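Local coordinates for protein ATP-dependent RNA helicase HrpB (Escherichia coli, PDB 6EUD) that hydrolyses ATP to ADP and phosphate as a DExH-box RNA helicase that binds single-stranded RNA, at residues E533-P538 with L552-V557; D703-A708 with I746-V751. All blocks are in the same frame, centred on the assembly; numbering follows the deposited sequence.

Contact 1: residues E533-P538 with L552-V557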
loop_
_atom_site.group_PDB
_atom_site.type_symbol
_atom_site.label_atom_id
_atom_site.label_comp_id
_atom_site.label_asym_id
_atom_site.label_seq_id
_atom_site.Cartn_x
_atom_site.Cartn_y
_atom_site.Cartn_z
ATOM N N GLU A 533 26.373 18.569 6.107
ATOM C CA GLU A 533 25.100 18.785 6.780
ATOM C C GLU A 533 23.870 18.575 5.902
ATOM O O GLU A 533 22.817 18.126 6.384
ATOM C CB GLU A 533 25.054 20.193 7.355
ATOM C CG GLU A 533 23.789 20.478 8.119
ATOM C CD GLU A 533 23.792 21.861 8.694
ATOM O OE1 GLU A 533 24.830 22.542 8.525
ATOM O OE2 GLU A 533 22.774 22.264 9.301
ATOM N N TRP A 534 23.974 18.912 4.626
ATOM C CA TRP A 534 22.810 18.773 3.752
ATOM C C TRP A 534 23.043 17.828 2.582
ATOM O O TRP A 534 24.003 17.989 1.829
ATOM C CB TRP A 534 22.383 20.135 3.233
ATOM C CG TRP A 534 21.731 20.950 4.261
ATOM C CD1 TRP A 534 22.338 21.800 5.131
ATOM C CD2 TRP A 534 20.327 21.010 4.545
ATOM N NE1 TRP A 534 21.399 22.388 5.944
ATOM C CE2 TRP A 534 20.156 21.920 5.603
ATOM C CE3 TRP A 534 19.201 20.385 4.003
ATOM C CZ2 TRP A 534 18.905 22.227 6.133
ATOM C CZ3 TRP A 534 17.951 20.690 4.534
ATOM C CH2 TRP A 534 17.817 21.602 5.588
ATOM N N LEU A 535 22.158 16.845 2.443
ATOM C CA LEU A 535 22.238 15.875 1.356
ATOM C C LEU A 535 20.905 15.726 0.646
ATOM O O LEU A 535 19.880 16.187 1.132
ATOM C CB LEU A 535 22.672 14.506 1.873
ATOM C CG LEU A 535 23.922 14.420 2.746
ATOM C CD1 LEU A 535 24.046 13.012 3.336
ATOM C CD2 LEU A 535 25.172 14.820 1.941
ATOM N N ILE A 536 20.928 15.088 -0.519
ATOM C CA ILE A 536 19.708 14.547 -1.110
ATOM C C ILE A 536 19.946 13.054 -1.208
ATOM O O ILE A 536 20.926 12.639 -1.817
ATOM C CB ILE A 536 19.395 15.121 -2.510
ATOM C CG1 ILE A 536 19.422 16.649 -2.499
ATOM C CG2 ILE A 536 18.026 14.639 -2.949
ATOM C CD1 ILE A 536 19.100 17.252 -3.809
ATOM N N ALA A 537 19.093 12.250 -0.586
ATOM C CA ALA A 537 19.306 10.806 -0.566
ATOM C C ALA A 537 18.207 10.069 -1.311
ATOM O O ALA A 537 17.237 9.619 -0.704
ATOM C CB ALA A 537 19.400 10.296 0.868
ATOM N N PRO A 538 18.361 9.933 -2.635
ATOM C CA PRO A 538 17.319 9.260 -3.413
ATOM C C PRO A 538 17.171 7.767 -3.087
ATOM O O PRO A 538 16.056 7.258 -3.127
ATOM C CB PRO A 538 17.776 9.477 -4.867
ATOM C CG PRO A 538 19.191 9.775 -4.792
ATOM C CD PRO A 538 19.406 10.501 -3.504
ATOM N N LEU A 552 21.826 4.823 1.073
ATOM C CA LEU A 552 22.608 3.971 0.176
ATOM C C LEU A 552 23.310 4.788 -0.901
ATOM O O LEU A 552 24.486 4.560 -1.183
ATOM C CB LEU A 552 21.718 2.910 -0.472
ATOM C CG LEU A 552 20.950 1.937 0.425
ATOM C CD1 LEU A 552 20.121 1.018 -0.439
ATOM C CD2 LEU A 552 21.900 1.125 1.322
ATOM N N LEU A 553 22.577 5.723 -1.512
ATOM C CA LEU A 553 23.146 6.660 -2.486
ATOM C C LEU A 553 22.670 8.068 -2.188
ATOM O O LEU A 553 21.464 8.316 -2.059
ATOM C CB LEU A 553 22.766 6.281 -3.921
ATOM C CG LEU A 553 23.610 5.220 -4.617
ATOM C CD1 LEU A 553 23.076 5.011 -6.029
ATOM C CD2 LEU A 553 25.078 5.604 -4.616
ATOM N N ALA A 554 23.610 8.999 -2.074
ATOM C CA ALA A 554 23.243 10.375 -1.746
ATOM C C ALA A 554 24.181 11.360 -2.404
ATOM O O ALA A 554 25.303 11.017 -2.809
ATOM C CB ALA A 554 23.229 10.596 -0.242
ATOM N N LEU A 555 23.705 12.594 -2.491
ATOM C CA LEU A 555 24.471 13.678 -3.082
ATOM C C LEU A 555 24.575 14.795 -2.059
ATOM O O LEU A 555 23.603 15.073 -1.335
ATOM C CB LEU A 555 23.807 14.180 -4.372
ATOM C CG LEU A 555 24.704 15.089 -5.218
ATOM C CD1 LEU A 555 25.711 14.254 -6.009
ATOM C CD2 LEU A 555 23.886 16.002 -6.125
ATOM N N LEU A 556 25.750 15.414 -1.978
ATOM C CA LEU A 556 25.939 16.539 -1.080
ATOM C C LEU A 556 25.502 17.803 -1.785
ATOM O O LEU A 556 25.768 17.996 -2.968
ATOM C CB LEU A 556 27.391 16.647 -0.601
ATOM C CG LEU A 556 28.479 17.222 -1.503
ATOM C CD1 LEU A 556 28.629 18.723 -1.314
ATOM C CD2 LEU A 556 29.811 16.519 -1.220
ATOM N N VAL A 557 24.799 18.652 -1.050
ATOM C CA VAL A 557 24.281 19.895 -1.587
ATOM C C VAL A 557 24.618 21.045 -0.653
ATOM O O VAL A 557 24.577 20.907 0.570
ATOM C CB VAL A 557 22.758 19.833 -1.792
ATOM C CG1 VAL A 557 22.410 18.783 -2.830
ATOM C CG2 VAL A 557 22.058 19.527 -0.493
HETATM O O HOH W 1 25.514 20.581 3.286
#
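Trp534 to Ala537 run antiparallel to Ala554 to Val557, the axes of strands 534-538 and 554-556 lying 4.6 Å apart at 158°, and three direct backbone hydrogen bonds link them. Ile536 and Leu555 form a hydrogen-bonded pair: Ile536 N gives to Leu555 O at 2.8 Å, and Leu555 N returns the bond to Ile536 O. Towards Trp534 one direct bond follows, Val557 N to Trp534 O, nearly straight at 173°. A water bridges the two residues, accepting from Trp534 N at 2.6 Å and donating to Val557 O at 2.9 Å. Leu535 and Leu556 make the non-hydrogen-bonded pair between.

Strand 534-542 continues past this contact to pair with 548-552, while the chain turns a corner at Leu553; the other edge of strand 534-542 is backbone-bonded to strand 503-506. Such a curled, mostly antiparallel sheet is consistent with the OB fold of DEAH/RHA helicases.

Apolar contacts divide by face. On that of Leu535 and Leu556, CD2 of Leu535 reaches CB of Leu556 at 3.8 Å. On the other, Ile536 and Val557 cross at about a right angle, CG1 of Ile536 meeting CG1 of Val557 at 3.7 Å. A first torsion of -64° sets this Val557 branch beside its own backbone N, while its CG2 lies 3.4 Å from Trp534 O. Helix 491-498 covers this face: Leu495 touches Ile536 and Leu555, Ile491 touches Leu555, and Ala492 touches Val557.

Contact 2: residues D703-A708 with I746-V751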
loop_
_atom_site.group_PDB
_atom_site.type_symbol
_atom_site.label_atom_id
_atom_site.label_comp_id
_atom_site.label_asym_id
_atom_site.label_seq_id
_atom_site.Cartn_x
_atom_site.Cartn_y
_atom_site.Cartn_z
ATOM N N ASP A 703 -31.779 22.901 14.977
ATOM C CA ASP A 703 -32.570 23.584 16.018
ATOM C C ASP A 703 -33.873 22.853 16.317
ATOM O O ASP A 703 -34.410 22.921 17.417
ATOM C CB ASP A 703 -32.887 25.027 15.621
ATOM C CG ASP A 703 -31.712 25.967 15.842
ATOM O OD1 ASP A 703 -30.721 25.546 16.478
ATOM O OD2 ASP A 703 -31.786 27.135 15.396
ATOM N N SER A 704 -34.373 22.143 15.324
ATOM C CA SER A 704 -35.645 21.450 15.456
ATOM C C SER A 704 -35.505 19.985 15.914
ATOM O O SER A 704 -36.292 19.511 16.743
ATOM C CB SER A 704 -36.400 21.497 14.125
ATOM O OG SER A 704 -37.538 20.667 14.217
ATOM N N GLU A 705 -34.518 19.275 15.370
ATOM C CA GLU A 705 -34.387 17.850 15.631
ATOM C C GLU A 705 -33.539 17.550 16.857
ATOM O O GLU A 705 -33.745 16.531 17.513
ATOM C CB GLU A 705 -33.806 17.133 14.415
ATOM C CG GLU A 705 -34.712 17.166 13.202
ATOM C CD GLU A 705 -36.148 16.769 13.535
ATOM O OE1 GLU A 705 -36.349 15.831 14.340
ATOM O OE2 GLU A 705 -37.083 17.394 12.984
ATOM N N LEU A 706 -32.585 18.432 17.154
ATOM C CA LEU A 706 -31.802 18.330 18.383
ATOM C C LEU A 706 -31.832 19.667 19.102
ATOM O O LEU A 706 -30.810 20.336 19.216
ATOM C CB LEU A 706 -30.355 17.918 18.104
ATOM C CG LEU A 706 -30.069 16.462 17.712
ATOM C CD1 LEU A 706 -30.439 16.171 16.243
ATOM C CD2 LEU A 706 -28.592 16.140 17.955
ATOM N N PRO A 707 -33.016 20.045 19.595
ATOM C CA PRO A 707 -33.253 21.371 20.172
ATOM C C PRO A 707 -32.498 21.577 21.480
ATOM O O PRO A 707 -32.282 20.599 22.215
ATOM C CB PRO A 707 -34.767 21.372 20.421
ATOM C CG PRO A 707 -35.079 19.913 20.719
ATOM C CD PRO A 707 -34.171 19.133 19.788
ATOM N N ALA A 708 -32.121 22.822 21.773
ATOM C CA ALA A 708 -31.408 23.121 23.009
ATOM C C ALA A 708 -32.334 22.993 24.195
ATOM O O ALA A 708 -31.893 22.624 25.284
ATOM C CB ALA A 708 -30.787 24.529 22.970
ATOM N N ILE A 746 -36.576 13.152 20.511
ATOM C CA ILE A 746 -36.015 14.094 19.562
ATOM C C ILE A 746 -35.483 13.320 18.356
ATOM O O ILE A 746 -35.715 12.114 18.259
ATOM C CB ILE A 746 -34.894 14.924 20.199
ATOM C CG1 ILE A 746 -33.756 14.001 20.647
ATOM C CG2 ILE A 746 -35.431 15.701 21.371
ATOM C CD1 ILE A 746 -32.655 14.726 21.368
ATOM N N ALA A 747 -34.766 14.007 17.459
ATOM C CA ALA A 747 -34.106 13.376 16.312
ATOM C C ALA A 747 -35.099 12.606 15.435
ATOM O O ALA A 747 -34.952 11.408 15.231
ATOM C CB ALA A 747 -32.968 12.446 16.797
ATOM N N GLN A 748 -36.117 13.301 14.927
ATOM C CA GLN A 748 -37.165 12.692 14.107
ATOM C C GLN A 748 -37.805 11.486 14.789
ATOM O O GLN A 748 -38.098 10.481 14.134
ATOM C CB GLN A 748 -36.601 12.297 12.727
ATOM C CG GLN A 748 -36.054 13.506 11.960
ATOM C CD GLN A 748 -35.499 13.176 10.585
ATOM O OE1 GLN A 748 -35.687 12.074 10.065
ATOM N NE2 GLN A 748 -34.788 14.132 9.996
ATOM N N GLY A 749 -38.007 11.576 16.105
ATOM C CA GLY A 749 -38.660 10.494 16.843
ATOM C C GLY A 749 -37.804 9.269 17.150
ATOM O O GLY A 749 -38.289 8.266 17.641
ATOM N N ARG A 750 -36.509 9.363 16.887
ATOM C CA ARG A 750 -35.612 8.216 17.003
ATOM C C ARG A 750 -35.003 7.998 18.394
ATOM O O ARG A 750 -34.564 6.892 18.724
ATOM C CB ARG A 750 -34.485 8.359 15.983
ATOM C CG ARG A 750 -34.938 8.215 14.539
ATOM C CD ARG A 750 -33.817 8.577 13.551
ATOM N NE ARG A 750 -34.326 8.552 12.182
ATOM C CZ ARG A 750 -33.629 8.890 11.101
ATOM N NH1 ARG A 750 -32.355 9.270 11.196
ATOM N NH2 ARG A 750 -34.209 8.834 9.913
ATOM N N VAL A 751 -34.952 9.050 19.197
ATOM C CA VAL A 751 -34.223 8.996 20.447
ATOM C C VAL A 751 -35.049 9.532 21.600
ATOM O O VAL A 751 -35.291 10.732 21.696
ATOM C CB VAL A 751 -32.905 9.801 20.359
ATOM C CG1 VAL A 751 -32.160 9.766 21.705
ATOM C CG2 VAL A 751 -32.025 9.268 19.228
#
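One residue, Glu705, uses both its backbone carbonyl and its carboxylate to hold two successive N-H groups of the facing loop. Glu705 O accepts from Ala747 N at 2.7 Å. Glu705 OE1 accepts from Gln748 N at 2.6 Å, met on the anti side and 28° out of the carboxylate plane. A bend at chi2 (-48°) brings the carboxylate back to the loop, where OE1 also lies 3.3 Å from CG of Gln748. With an alanine here, Gln748 N would probably lose its carboxylate acceptor and, of the two polar bonds to the helix end, only that of Ala747 N would remain.

The loop is a type I' turn from Ala747 to Arg750, with a classic beta bulge in which Arg750 and Val751 both face Ile746. The side-chain amide of Gln748 is held elsewhere, its NE2 bonding to Tyr650 OH. Beside the polar pair, CG2 of Ile746 touches CD of Pro707 at 4.0 Å, and both side chains rest on Ile720 of strand 717-721. The contact thus joins the last turn of helix 696-705 to the hairpin of strands 745-746 and 751-758, while helix 631-646 packs against Leu706 and Val751.

How the contacts relate
The two contacts share no strand or helix: their centres are about 60 Å apart and their nearest atoms about 48 Å, with contact 1 closing before contact 2 opens along the chain. Contact 1 is buried, nine of its ten touching residues being enclosed, and joins two strands of one curled sheet; contact 2 is partly buried, with two of its five touching residues buried and one exposed, and ties a helix end to a hairpin turn in the C-terminal region. In 533-538 with 552-557, backbone amides pair directly or through water and aliphatic groups fill the faces. In 703-708 with 746-751, regular pairing is absent and a carboxylate supplements the backbone, with a single small apolar touch.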